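Local coordinates for protein rhamnosidase B (Bacillus sp., PDB 2OKX) that hydrolyses terminal alpha-L-rhamnose residues from glycosides, as a family 78 glycoside hydrolase built around an alpha-helical barrel, at residues Phe575-Ser580 with Phe631-Ala636; Asp579-Ala584 with Cys637-Ala642; Ala584-Tyr589 with Trp864-Gly869; Ile596-Leu601 with Ala650-Pro655. All blocks are in the same frame, centred on the assembly; numbering follows the deposited sequence.

In the fold
Three of the four contacts share helix 577-590 in the helical glycosidase domain. Interactions 1 and 2 are consecutive steps of one helix pairing, that of 577-590 with 627-644, and their centres lie about 7 Å apart. Interaction 3, its centre about 10 Å from that of interaction 2, joins the later turns of helix 577-590 to the start of helix 868-876. Interaction 4 links helices 595-603 and 647-665; it meets interactions 1 and 2 largely through helix 627-644, with Tyr640 OH 2.7 Å from Glu598 OE2, and interaction 3 through Val597 against Tyr588. Beside interaction 1, Asp579 hydrogen-bonds to a glycerol, probably from the crystallisation liquor, which may mark a pocket.

Interaction 1: Phe575-Ser580 with Phe631-Ala636; sequences FWVGDS and FFWILA
Phe632 is the first residue of 631-636 to meet the other segment, and it does so with the rim of its ring: CD2 comes within 4.1 Å of Gly578 CA, which lies near the ring plane. Here, at the first turn of helix 577-590, the two backbones approach to 5.7 Å from Gly578 CA to Phe632 CA. Next along the helix, Trp633 makes the apolar contact mainly through its CB, with Val577 CG1 3.5 Å from Trp633 CB. That methyl stands opposite the backbone N of its own residue (chi1 -178°), which turns it onto the base of the tryptophan side chain. The indole of Trp633 itself leads past the valine, and its NE1 is taken up by the carbonyl of Leu601. Further on, the methyl of Ala636 packs on Leu601 of the neighbouring helix 595-603.

The facing turn is braced from within. Ser580 OG bonds to Val577 O at 2.6 Å, tilted 18° from the carbonyl plane, while Ser580 CB sits in the plane of the Phe575 ring at its edge. All four touching residues are buried. Helix 627-644 is flanked in turn by other helices: Trp633 rests on Ile653, Ala656 and Val657 of helix 647-665, Phe632 meets Phe701 edge-to-face from helix 696-715, and its ring also meets Phe806 of helix 801-813.

Interaction 2: Asp579-Ala584 with Cys637-Ala642; sequences DSRNEA and CREYAA
The guanidinium of Arg581 and the carboxylate of Glu639 lie nearly in one plane, 18° apart, and meet edge against edge. The arginine presents the side formed by NE and NH1, one nitrogen to each oxygen. The shorter bond runs from Arg581 NH1 to the syn lone pair of Glu639 OE1, 2.7 Å long and fairly straight at 159°. Its partner, from Arg581 NE to Glu639 OE2, is longer at 3.1 Å and tilted from the guanidinium plane. At another edge, Arg581 NH2 gives a bond of 3.1 Å to Asn582 OD1, on the next residue of the same helix. One face is covered near NE by a methyl of Leu635, whose CD1 lies 3.2 Å from Arg581 NE.

The arginine reaches this position because its chain folds over at chi2 (-92°), whereas that of Glu639 runs out extended beyond CG, and the two side chains cross at about a right angle. A water ties the same carboxylate to the backbone, donating to Arg581 O at 2.9 Å and to Glu639 OE2 at 2.5 Å. Glu809 of helix 801-813 forms a second salt bridge with NH1, and Phe805 and Phe806 pack on the side chain.

With a methionine in place of Arg581, Glu639 and Glu809 would probably both lose their shared counter-charge, and Asn582 OD1 would lose its guanidinium partner. One buried cation thus bridges two acids, and its paired grip together with the coplanar fit probably keeps Glu639 ionised and fixes its rotation between the two helices.

Interaction 3: Ala584-Tyr589 with Trp864-Gly869; sequences ALVNYY and WSAAPG
Ala866 O takes the backbone bond of Gly869 N at 2.9 Å and is at the same time covered by a methyl of Val586, whose CG2 lies 3.5 Å from Ala866 O. The carbonyl accepts a bond within the turn that leads into helix 868-876, and from helix 577-590 it meets a methyl group. Val586 carries most of the contact with both of its branches. CG1 stands opposite its backbone N (chi1 177°) and reaches Gly869 CA at 4.0 Å, and the same methyl lies 4.1 Å from Ala866 CB. The valine thus straddles the turn, touching the residues at its two ends.

At Gly869 the fit is close, with its CA only 5.4 Å from Val586 CA. A side chain on the glycine would point straight at Val586, and its first carbon would fall well inside contact distance of CG1. One turn after Val586 on helix 577-590, Tyr589 CB packs against Gly869 O at 3.6 Å. The phenol end of Tyr589 then leads away: its OH bonds to the carbonyl of Val879, and its ring meets Tyr870 edge-to-face.

Helix 544-559 closes the same spot, with Thr557 touching both Val586 and Ala866. Here an early helix of the glycosidase domain, 577-590, meets the beginning of its late helix, 868-876, across some 275 residues of chain. This meeting of an early with a late helix is consistent with closure of the alpha-helical barrel, probably the (alpha/alpha)6 barrel of six-hairpin glycosidases.

Interaction 4: Ile596-Leu601 with Ala650-Pro655; sequences IVERCL and AARIWP
The backbones of Leu601 and Ile653 stay well apart, 8.6 Å from CA to CA at the nearest approach of the two helical turns, so side chains bridge the gap. The polar bridge is between Glu598 and Arg652, where NH1 of the arginine gives a single hydrogen bond of 2.7 Å to Glu598 OE1. The bond is bent, 137° at the hydrogen, and meets the oxygen on its syn side but 28° out of the carboxylate plane. Even so, the two flat groups are turned almost alike, offset rather than forming a paired, side-on grip. Glu598 reaches across with an extended chain, whereas Arg652 folds back at chi3 (-63°) to bring NH1 to it.

Deeper in, Ile653 CD1 lies 4.2 Å from Leu601 O. The other carboxylate oxygen, Glu598 OE2, receives a weak bond from Tyr640 OH, so helix 627-644 also takes part through Tyr640.

Were a glutamine to replace Glu598, Arg652 would probably lose its counter-charge here and be held less firmly. Because Arg652 is exposed and held by one bent bond, its pairing is likely to be looser than a two-nitrogen grip, with the charge attraction adding to the loose van der Waals contact of the Ile653 methyl with the carbonyl oxygen of Leu601.

Interaction 1: Phe575-Ser580 with Phe631-Ala636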
# COMPACT_ATOMS: atom_id res chain seq x y z
N PHE A 575 -0.64 -0.30 -6.08
CA PHE A 575 -1.37 -1.19 -6.96
C PHE A 575 -0.42 -2.29 -7.43
O PHE A 575 0.32 -2.11 -8.41
CB PHE A 575 -1.95 -0.43 -8.16
CG PHE A 575 -2.40 -1.33 -9.29
CD1 PHE A 575 -2.90 -2.61 -9.05
CD2 PHE A 575 -2.33 -0.89 -10.61
CE1 PHE A 575 -3.31 -3.43 -10.10
CE2 PHE A 575 -2.73 -1.70 -11.67
CZ PHE A 575 -3.22 -2.98 -11.42
N TRP A 576 -0.43 -3.41 -6.72
CA TRP A 576 0.39 -4.55 -7.10
C TRP A 576 -0.47 -5.41 -8.01
O TRP A 576 -1.59 -5.78 -7.66
CB TRP A 576 0.82 -5.34 -5.86
CG TRP A 576 2.02 -4.76 -5.16
CD1 TRP A 576 2.02 -3.83 -4.15
CD2 TRP A 576 3.38 -5.13 -5.36
NE1 TRP A 576 3.31 -3.61 -3.71
CE2 TRP A 576 4.16 -4.40 -4.44
CE3 TRP A 576 4.03 -6.01 -6.24
CZ2 TRP A 576 5.55 -4.53 -4.36
CZ3 TRP A 576 5.42 -6.14 -6.16
CH2 TRP A 576 6.16 -5.41 -5.22
N VAL A 577 0.06 -5.71 -9.19
CA VAL A 577 -0.66 -6.48 -10.19
C VAL A 577 -1.10 -7.87 -9.75
O VAL A 577 -2.26 -8.24 -9.93
CB VAL A 577 0.18 -6.58 -11.47
CG1 VAL A 577 -0.59 -7.34 -12.55
CG2 VAL A 577 0.54 -5.18 -11.95
N GLY A 578 -0.18 -8.63 -9.17
CA GLY A 578 -0.53 -9.97 -8.74
C GLY A 578 -1.70 -10.01 -7.78
O GLY A 578 -2.63 -10.80 -7.93
N ASP A 579 -1.66 -9.14 -6.77
CA ASP A 579 -2.72 -9.08 -5.77
C ASP A 579 -4.08 -8.80 -6.40
O ASP A 579 -5.09 -9.40 -6.02
CB ASP A 579 -2.44 -7.99 -4.73
CG ASP A 579 -1.08 -8.12 -4.06
OD1 ASP A 579 -1.01 -7.91 -2.83
OD2 ASP A 579 -0.09 -8.42 -4.76
N SER A 580 -4.10 -7.88 -7.36
CA SER A 580 -5.33 -7.46 -8.01
C SER A 580 -6.17 -8.55 -8.67
O SER A 580 -7.38 -8.40 -8.79
CB SER A 580 -5.04 -6.36 -9.04
OG SER A 580 -4.47 -6.90 -10.21
N PHE A 631 1.60 -12.80 -15.44
CA PHE A 631 0.74 -13.90 -15.87
C PHE A 631 -0.63 -13.75 -15.21
O PHE A 631 -1.65 -14.07 -15.82
CB PHE A 631 1.35 -15.26 -15.51
CG PHE A 631 2.71 -15.51 -16.11
CD1 PHE A 631 3.10 -14.87 -17.29
CD2 PHE A 631 3.60 -16.39 -15.50
CE1 PHE A 631 4.36 -15.11 -17.85
CE2 PHE A 631 4.86 -16.64 -16.06
CZ PHE A 631 5.24 -15.99 -17.23
N PHE A 632 -0.65 -13.27 -13.97
CA PHE A 632 -1.92 -13.09 -13.27
C PHE A 632 -2.69 -11.93 -13.88
O PHE A 632 -3.92 -11.90 -13.82
CB PHE A 632 -1.70 -12.86 -11.77
CG PHE A 632 -1.13 -14.05 -11.05
CD1 PHE A 632 -1.35 -15.34 -11.53
CD2 PHE A 632 -0.37 -13.89 -9.89
CE1 PHE A 632 -0.82 -16.45 -10.87
CE2 PHE A 632 0.17 -14.99 -9.23
CZ PHE A 632 -0.06 -16.28 -9.73
N TRP A 633 -1.96 -10.99 -14.46
CA TRP A 633 -2.58 -9.84 -15.11
C TRP A 633 -3.34 -10.36 -16.34
O TRP A 633 -4.45 -9.92 -16.62
CB TRP A 633 -1.51 -8.83 -15.57
CG TRP A 633 -2.05 -7.76 -16.48
CD1 TRP A 633 -2.88 -6.73 -16.14
CD2 TRP A 633 -1.81 -7.63 -17.89
NE1 TRP A 633 -3.17 -5.97 -17.25
CE2 TRP A 633 -2.53 -6.50 -18.34
CE3 TRP A 633 -1.06 -8.37 -18.82
CZ2 TRP A 633 -2.53 -6.09 -19.68
CZ3 TRP A 633 -1.05 -7.96 -20.15
CH2 TRP A 633 -1.78 -6.83 -20.57
N ILE A 634 -2.72 -11.28 -17.07
CA ILE A 634 -3.36 -11.84 -18.25
C ILE A 634 -4.62 -12.58 -17.80
O ILE A 634 -5.68 -12.46 -18.41
CB ILE A 634 -2.41 -12.80 -19.00
CG1 ILE A 634 -1.26 -12.00 -19.62
CG2 ILE A 634 -3.18 -13.55 -20.09
CD1 ILE A 634 -0.19 -12.85 -20.28
N LEU A 635 -4.49 -13.33 -16.71
CA LEU A 635 -5.61 -14.08 -16.16
C LEU A 635 -6.73 -13.09 -15.82
O LEU A 635 -7.88 -13.28 -16.19
CB LEU A 635 -5.19 -14.81 -14.89
CG LEU A 635 -5.88 -16.14 -14.54
CD1 LEU A 635 -5.66 -16.42 -13.06
CD2 LEU A 635 -7.36 -16.09 -14.85
N ALA A 636 -6.37 -12.02 -15.10
CA ALA A 636 -7.35 -11.01 -14.71
C ALA A 636 -8.05 -10.39 -15.92
O ALA A 636 -9.25 -10.10 -15.87
CB ALA A 636 -6.68 -9.93 -13.87

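Interaction 2: Asp579-Ala584 with Cys637-Ala642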
# COMPACT_ATOMS: atom_id res chain seq x y z
N ASP A 579 -1.66 -9.14 -6.77
CA ASP A 579 -2.72 -9.08 -5.77
C ASP A 579 -4.08 -8.80 -6.40
O ASP A 579 -5.09 -9.40 -6.02
CB ASP A 579 -2.44 -7.99 -4.73
CG ASP A 579 -1.08 -8.12 -4.06
OD1 ASP A 579 -1.01 -7.91 -2.83
OD2 ASP A 579 -0.09 -8.42 -4.76
N SER A 580 -4.10 -7.88 -7.36
CA SER A 580 -5.33 -7.46 -8.01
C SER A 580 -6.17 -8.55 -8.67
O SER A 580 -7.38 -8.40 -8.79
CB SER A 580 -5.04 -6.36 -9.04
OG SER A 580 -4.47 -6.90 -10.21
N ARG A 581 -5.54 -9.64 -9.11
CA ARG A 581 -6.31 -10.71 -9.74
C ARG A 581 -7.30 -11.29 -8.73
O ARG A 581 -8.49 -11.42 -9.03
CB ARG A 581 -5.38 -11.81 -10.26
CG ARG A 581 -6.11 -12.96 -10.97
CD ARG A 581 -6.45 -14.10 -10.02
NE ARG A 581 -7.29 -15.11 -10.66
CZ ARG A 581 -7.53 -16.32 -10.15
NH1 ARG A 581 -8.30 -17.18 -10.80
NH2 ARG A 581 -7.00 -16.67 -8.98
N ASN A 582 -6.81 -11.64 -7.54
CA ASN A 582 -7.68 -12.19 -6.52
C ASN A 582 -8.64 -11.13 -6.00
O ASN A 582 -9.82 -11.39 -5.79
CB ASN A 582 -6.86 -12.75 -5.35
CG ASN A 582 -6.11 -14.02 -5.71
OD1 ASN A 582 -6.21 -14.53 -6.83
ND2 ASN A 582 -5.36 -14.55 -4.76
N GLU A 583 -8.12 -9.92 -5.79
CA GLU A 583 -8.95 -8.84 -5.29
C GLU A 583 -10.12 -8.54 -6.22
O GLU A 583 -11.21 -8.23 -5.75
CB GLU A 583 -8.10 -7.58 -5.08
CG GLU A 583 -6.98 -7.77 -4.06
CD GLU A 583 -6.07 -6.55 -3.96
OE1 GLU A 583 -5.53 -6.12 -5.00
OE2 GLU A 583 -5.88 -6.03 -2.84
N ALA A 584 -9.90 -8.65 -7.52
CA ALA A 584 -10.98 -8.38 -8.48
C ALA A 584 -12.09 -9.41 -8.33
O ALA A 584 -13.27 -9.06 -8.31
CB ALA A 584 -10.43 -8.40 -9.92
N CYS A 637 -7.30 -10.19 -17.00
CA CYS A 637 -7.87 -9.62 -18.22
C CYS A 637 -8.92 -10.58 -18.77
O CYS A 637 -10.01 -10.16 -19.15
CB CYS A 637 -6.78 -9.39 -19.27
SG CYS A 637 -5.72 -7.96 -18.96
N ARG A 638 -8.57 -11.86 -18.83
CA ARG A 638 -9.51 -12.86 -19.32
C ARG A 638 -10.74 -12.89 -18.43
O ARG A 638 -11.87 -12.87 -18.92
CB ARG A 638 -8.87 -14.25 -19.33
CG ARG A 638 -9.89 -15.33 -19.66
CD ARG A 638 -9.34 -16.74 -19.55
NE ARG A 638 -10.38 -17.71 -19.88
CZ ARG A 638 -10.19 -19.02 -20.00
NH1 ARG A 638 -8.98 -19.53 -19.83
NH2 ARG A 638 -11.21 -19.81 -20.31
N GLU A 639 -10.52 -12.95 -17.12
CA GLU A 639 -11.63 -13.01 -16.17
C GLU A 639 -12.52 -11.78 -16.24
O GLU A 639 -13.73 -11.88 -16.09
CB GLU A 639 -11.09 -13.24 -14.76
CG GLU A 639 -10.56 -14.65 -14.57
CD GLU A 639 -9.84 -14.87 -13.25
OE1 GLU A 639 -9.69 -16.04 -12.86
OE2 GLU A 639 -9.42 -13.88 -12.62
N TYR A 640 -11.92 -10.62 -16.48
CA TYR A 640 -12.69 -9.38 -16.58
C TYR A 640 -13.52 -9.39 -17.86
O TYR A 640 -14.69 -9.01 -17.85
CB TYR A 640 -11.76 -8.17 -16.60
CG TYR A 640 -12.48 -6.87 -16.90
CD1 TYR A 640 -13.17 -6.19 -15.90
CD2 TYR A 640 -12.51 -6.35 -18.19
CE1 TYR A 640 -13.87 -5.01 -16.18
CE2 TYR A 640 -13.20 -5.18 -18.48
CZ TYR A 640 -13.88 -4.52 -17.48
OH TYR A 640 -14.55 -3.35 -17.77
N ALA A 641 -12.90 -9.82 -18.95
CA ALA A 641 -13.59 -9.89 -20.24
C ALA A 641 -14.77 -10.85 -20.17
O ALA A 641 -15.83 -10.59 -20.73
CB ALA A 641 -12.61 -10.32 -21.33
N ALA A 642 -14.58 -11.98 -19.48
CA ALA A 642 -15.64 -12.97 -19.36
C ALA A 642 -16.74 -12.51 -18.40
O ALA A 642 -17.92 -12.78 -18.62
CB ALA A 642 -15.05 -14.30 -18.88
O HOH W 1 -9.51 -11.55 -11.75

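Interaction 3: Ala584-Tyr589 with Trp864-Gly869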
# COMPACT_ATOMS: atom_id res chain seq x y z
N ALA A 584 -9.90 -8.65 -7.52
CA ALA A 584 -10.98 -8.38 -8.48
C ALA A 584 -12.09 -9.41 -8.33
O ALA A 584 -13.27 -9.06 -8.31
CB ALA A 584 -10.43 -8.40 -9.92
N LEU A 585 -11.72 -10.68 -8.24
CA LEU A 585 -12.72 -11.74 -8.10
C LEU A 585 -13.54 -11.60 -6.82
O LEU A 585 -14.76 -11.78 -6.83
CB LEU A 585 -12.04 -13.11 -8.11
CG LEU A 585 -11.40 -13.53 -9.44
CD1 LEU A 585 -10.65 -14.84 -9.26
CD2 LEU A 585 -12.47 -13.67 -10.51
N VAL A 586 -12.88 -11.30 -5.71
CA VAL A 586 -13.60 -11.12 -4.45
C VAL A 586 -14.56 -9.95 -4.63
O VAL A 586 -15.73 -10.01 -4.23
CB VAL A 586 -12.65 -10.84 -3.29
CG1 VAL A 586 -13.45 -10.60 -2.01
CG2 VAL A 586 -11.71 -12.01 -3.10
N ASN A 587 -14.06 -8.88 -5.23
CA ASN A 587 -14.86 -7.69 -5.49
C ASN A 587 -16.13 -8.02 -6.28
O ASN A 587 -17.21 -7.50 -5.98
CB ASN A 587 -14.02 -6.67 -6.26
CG ASN A 587 -14.86 -5.76 -7.14
OD1 ASN A 587 -15.66 -4.97 -6.64
ND2 ASN A 587 -14.68 -5.88 -8.45
N TYR A 588 -16.00 -8.87 -7.29
CA TYR A 588 -17.16 -9.24 -8.11
C TYR A 588 -18.27 -9.83 -7.25
O TYR A 588 -19.46 -9.58 -7.48
CB TYR A 588 -16.77 -10.27 -9.19
CG TYR A 588 -15.82 -9.76 -10.26
CD1 TYR A 588 -14.91 -10.62 -10.87
CD2 TYR A 588 -15.84 -8.43 -10.66
CE1 TYR A 588 -14.04 -10.17 -11.84
CE2 TYR A 588 -14.96 -7.96 -11.64
CZ TYR A 588 -14.06 -8.84 -12.23
OH TYR A 588 -13.16 -8.39 -13.16
N TYR A 589 -17.89 -10.63 -6.26
CA TYR A 589 -18.90 -11.25 -5.41
C TYR A 589 -19.40 -10.42 -4.24
O TYR A 589 -20.57 -10.53 -3.87
CB TYR A 589 -18.39 -12.61 -4.89
CG TYR A 589 -18.63 -13.74 -5.87
CD1 TYR A 589 -17.94 -13.80 -7.08
CD2 TYR A 589 -19.57 -14.74 -5.61
CE1 TYR A 589 -18.18 -14.82 -8.01
CE2 TYR A 589 -19.82 -15.76 -6.52
CZ TYR A 589 -19.12 -15.80 -7.72
OH TYR A 589 -19.36 -16.81 -8.63
N TRP A 864 -5.41 -9.55 -1.01
CA TRP A 864 -5.06 -10.71 -1.81
C TRP A 864 -5.32 -11.97 -0.98
O TRP A 864 -5.29 -13.10 -1.49
CB TRP A 864 -3.60 -10.62 -2.30
CG TRP A 864 -2.50 -11.00 -1.33
CD1 TRP A 864 -2.60 -11.19 0.02
CD2 TRP A 864 -1.12 -11.23 -1.66
NE1 TRP A 864 -1.37 -11.52 0.55
CE2 TRP A 864 -0.45 -11.56 -0.46
CE3 TRP A 864 -0.39 -11.19 -2.86
CZ2 TRP A 864 0.92 -11.84 -0.42
CZ3 TRP A 864 0.97 -11.47 -2.82
CH2 TRP A 864 1.61 -11.80 -1.61
N SER A 865 -5.64 -11.76 0.30
CA SER A 865 -5.93 -12.83 1.25
C SER A 865 -7.43 -12.98 1.55
O SER A 865 -7.80 -13.76 2.42
CB SER A 865 -5.22 -12.54 2.59
OG SER A 865 -3.81 -12.54 2.46
N ALA A 866 -8.28 -12.25 0.83
CA ALA A 866 -9.72 -12.30 1.08
C ALA A 866 -10.50 -13.43 0.40
O ALA A 866 -11.70 -13.30 0.15
CB ALA A 866 -10.36 -10.95 0.72
N ALA A 867 -9.82 -14.54 0.13
CA ALA A 867 -10.44 -15.69 -0.53
C ALA A 867 -11.88 -16.06 -0.13
O ALA A 867 -12.72 -16.29 -1.00
CB ALA A 867 -9.54 -16.92 -0.36
N PRO A 868 -12.18 -16.13 1.18
CA PRO A 868 -13.54 -16.49 1.59
C PRO A 868 -14.63 -15.64 0.94
O PRO A 868 -15.74 -16.12 0.69
CB PRO A 868 -13.51 -16.34 3.11
CG PRO A 868 -12.07 -16.67 3.44
CD PRO A 868 -11.32 -15.92 2.37
N GLY A 869 -14.31 -14.37 0.67
CA GLY A 869 -15.28 -13.48 0.05
C GLY A 869 -15.71 -13.94 -1.33
O GLY A 869 -16.76 -13.55 -1.84

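Interaction 4: Ile596-Leu601 with Ala650-Pro655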
# COMPACT_ATOMS: atom_id res chain seq x y z
N ILE A 596 -13.15 0.01 -11.73
CA ILE A 596 -11.86 0.00 -11.07
C ILE A 596 -11.00 -1.13 -11.63
O ILE A 596 -9.79 -0.99 -11.79
CB ILE A 596 -12.01 -0.16 -9.54
CG1 ILE A 596 -10.63 -0.18 -8.87
CG2 ILE A 596 -12.79 -1.43 -9.22
CD1 ILE A 596 -10.68 -0.26 -7.35
N VAL A 597 -11.62 -2.26 -11.96
CA VAL A 597 -10.87 -3.38 -12.50
C VAL A 597 -10.28 -3.03 -13.86
O VAL A 597 -9.08 -3.23 -14.08
CB VAL A 597 -11.76 -4.64 -12.64
CG1 VAL A 597 -10.95 -5.78 -13.21
CG2 VAL A 597 -12.35 -5.02 -11.28
N GLU A 598 -11.09 -2.50 -14.77
CA GLU A 598 -10.57 -2.15 -16.08
C GLU A 598 -9.49 -1.08 -15.98
O GLU A 598 -8.48 -1.14 -16.68
CB GLU A 598 -11.68 -1.67 -17.02
CG GLU A 598 -11.13 -1.37 -18.42
CD GLU A 598 -12.20 -1.06 -19.45
OE1 GLU A 598 -11.82 -0.58 -20.54
OE2 GLU A 598 -13.39 -1.30 -19.18
N ARG A 599 -9.70 -0.10 -15.11
CA ARG A 599 -8.72 0.96 -14.92
C ARG A 599 -7.37 0.35 -14.57
O ARG A 599 -6.34 0.74 -15.12
CB ARG A 599 -9.15 1.93 -13.82
CG ARG A 599 -8.03 2.86 -13.34
CD ARG A 599 -8.50 3.88 -12.32
NE ARG A 599 -7.37 4.42 -11.56
CZ ARG A 599 -6.41 5.18 -12.06
NH1 ARG A 599 -6.44 5.52 -13.35
NH2 ARG A 599 -5.40 5.58 -11.29
N CYS A 600 -7.37 -0.60 -13.65
CA CYS A 600 -6.13 -1.25 -13.23
C CYS A 600 -5.50 -2.06 -14.35
O CYS A 600 -4.29 -1.99 -14.56
CB CYS A 600 -6.39 -2.14 -12.02
SG CYS A 600 -6.77 -1.20 -10.51
N LEU A 601 -6.31 -2.83 -15.07
CA LEU A 601 -5.80 -3.65 -16.16
C LEU A 601 -5.18 -2.77 -17.25
O LEU A 601 -4.17 -3.14 -17.85
CB LEU A 601 -6.93 -4.50 -16.76
CG LEU A 601 -7.61 -5.49 -15.80
CD1 LEU A 601 -8.71 -6.23 -16.55
CD2 LEU A 601 -6.59 -6.47 -15.25
N ALA A 650 -11.55 -6.59 -24.74
CA ALA A 650 -10.69 -7.69 -25.13
C ALA A 650 -9.87 -7.31 -26.36
O ALA A 650 -8.68 -7.61 -26.44
CB ALA A 650 -11.53 -8.93 -25.43
N ALA A 651 -10.52 -6.64 -27.31
CA ALA A 651 -9.86 -6.21 -28.53
C ALA A 651 -8.80 -5.15 -28.23
O ALA A 651 -7.71 -5.19 -28.79
CB ALA A 651 -10.90 -5.65 -29.51
N ARG A 652 -9.13 -4.23 -27.34
CA ARG A 652 -8.20 -3.17 -26.97
C ARG A 652 -6.98 -3.69 -26.22
O ARG A 652 -5.87 -3.20 -26.42
CB ARG A 652 -8.88 -2.12 -26.08
CG ARG A 652 -9.97 -1.29 -26.75
CD ARG A 652 -10.29 -0.07 -25.90
NE ARG A 652 -10.83 -0.42 -24.59
CZ ARG A 652 -12.11 -0.68 -24.35
NH1 ARG A 652 -12.51 -0.99 -23.13
NH2 ARG A 652 -13.00 -0.61 -25.34
N ILE A 653 -7.19 -4.70 -25.38
CA ILE A 653 -6.10 -5.25 -24.58
C ILE A 653 -5.30 -6.39 -25.21
O ILE A 653 -4.17 -6.65 -24.80
CB ILE A 653 -6.63 -5.71 -23.18
CG1 ILE A 653 -5.53 -5.58 -22.13
CG2 ILE A 653 -7.11 -7.16 -23.25
CD1 ILE A 653 -5.19 -4.15 -21.80
N TRP A 654 -5.87 -7.07 -26.20
CA TRP A 654 -5.18 -8.19 -26.84
C TRP A 654 -3.73 -7.90 -27.24
O TRP A 654 -2.83 -8.68 -26.93
CB TRP A 654 -5.96 -8.70 -28.06
CG TRP A 654 -5.16 -9.67 -28.90
CD1 TRP A 654 -4.84 -9.53 -30.22
CD2 TRP A 654 -4.55 -10.89 -28.46
NE1 TRP A 654 -4.07 -10.60 -30.63
CE2 TRP A 654 -3.88 -11.44 -29.57
CE3 TRP A 654 -4.51 -11.57 -27.24
CZ2 TRP A 654 -3.16 -12.65 -29.50
CZ3 TRP A 654 -3.80 -12.77 -27.16
CH2 TRP A 654 -3.14 -13.30 -28.29
N PRO A 655 -3.49 -6.79 -27.95
CA PRO A 655 -2.13 -6.46 -28.37
C PRO A 655 -1.12 -6.44 -27.22
O PRO A 655 -0.02 -6.98 -27.34
CB PRO A 655 -2.30 -5.09 -29.03
CG PRO A 655 -3.66 -5.19 -29.64
CD PRO A 655 -4.46 -5.84 -28.53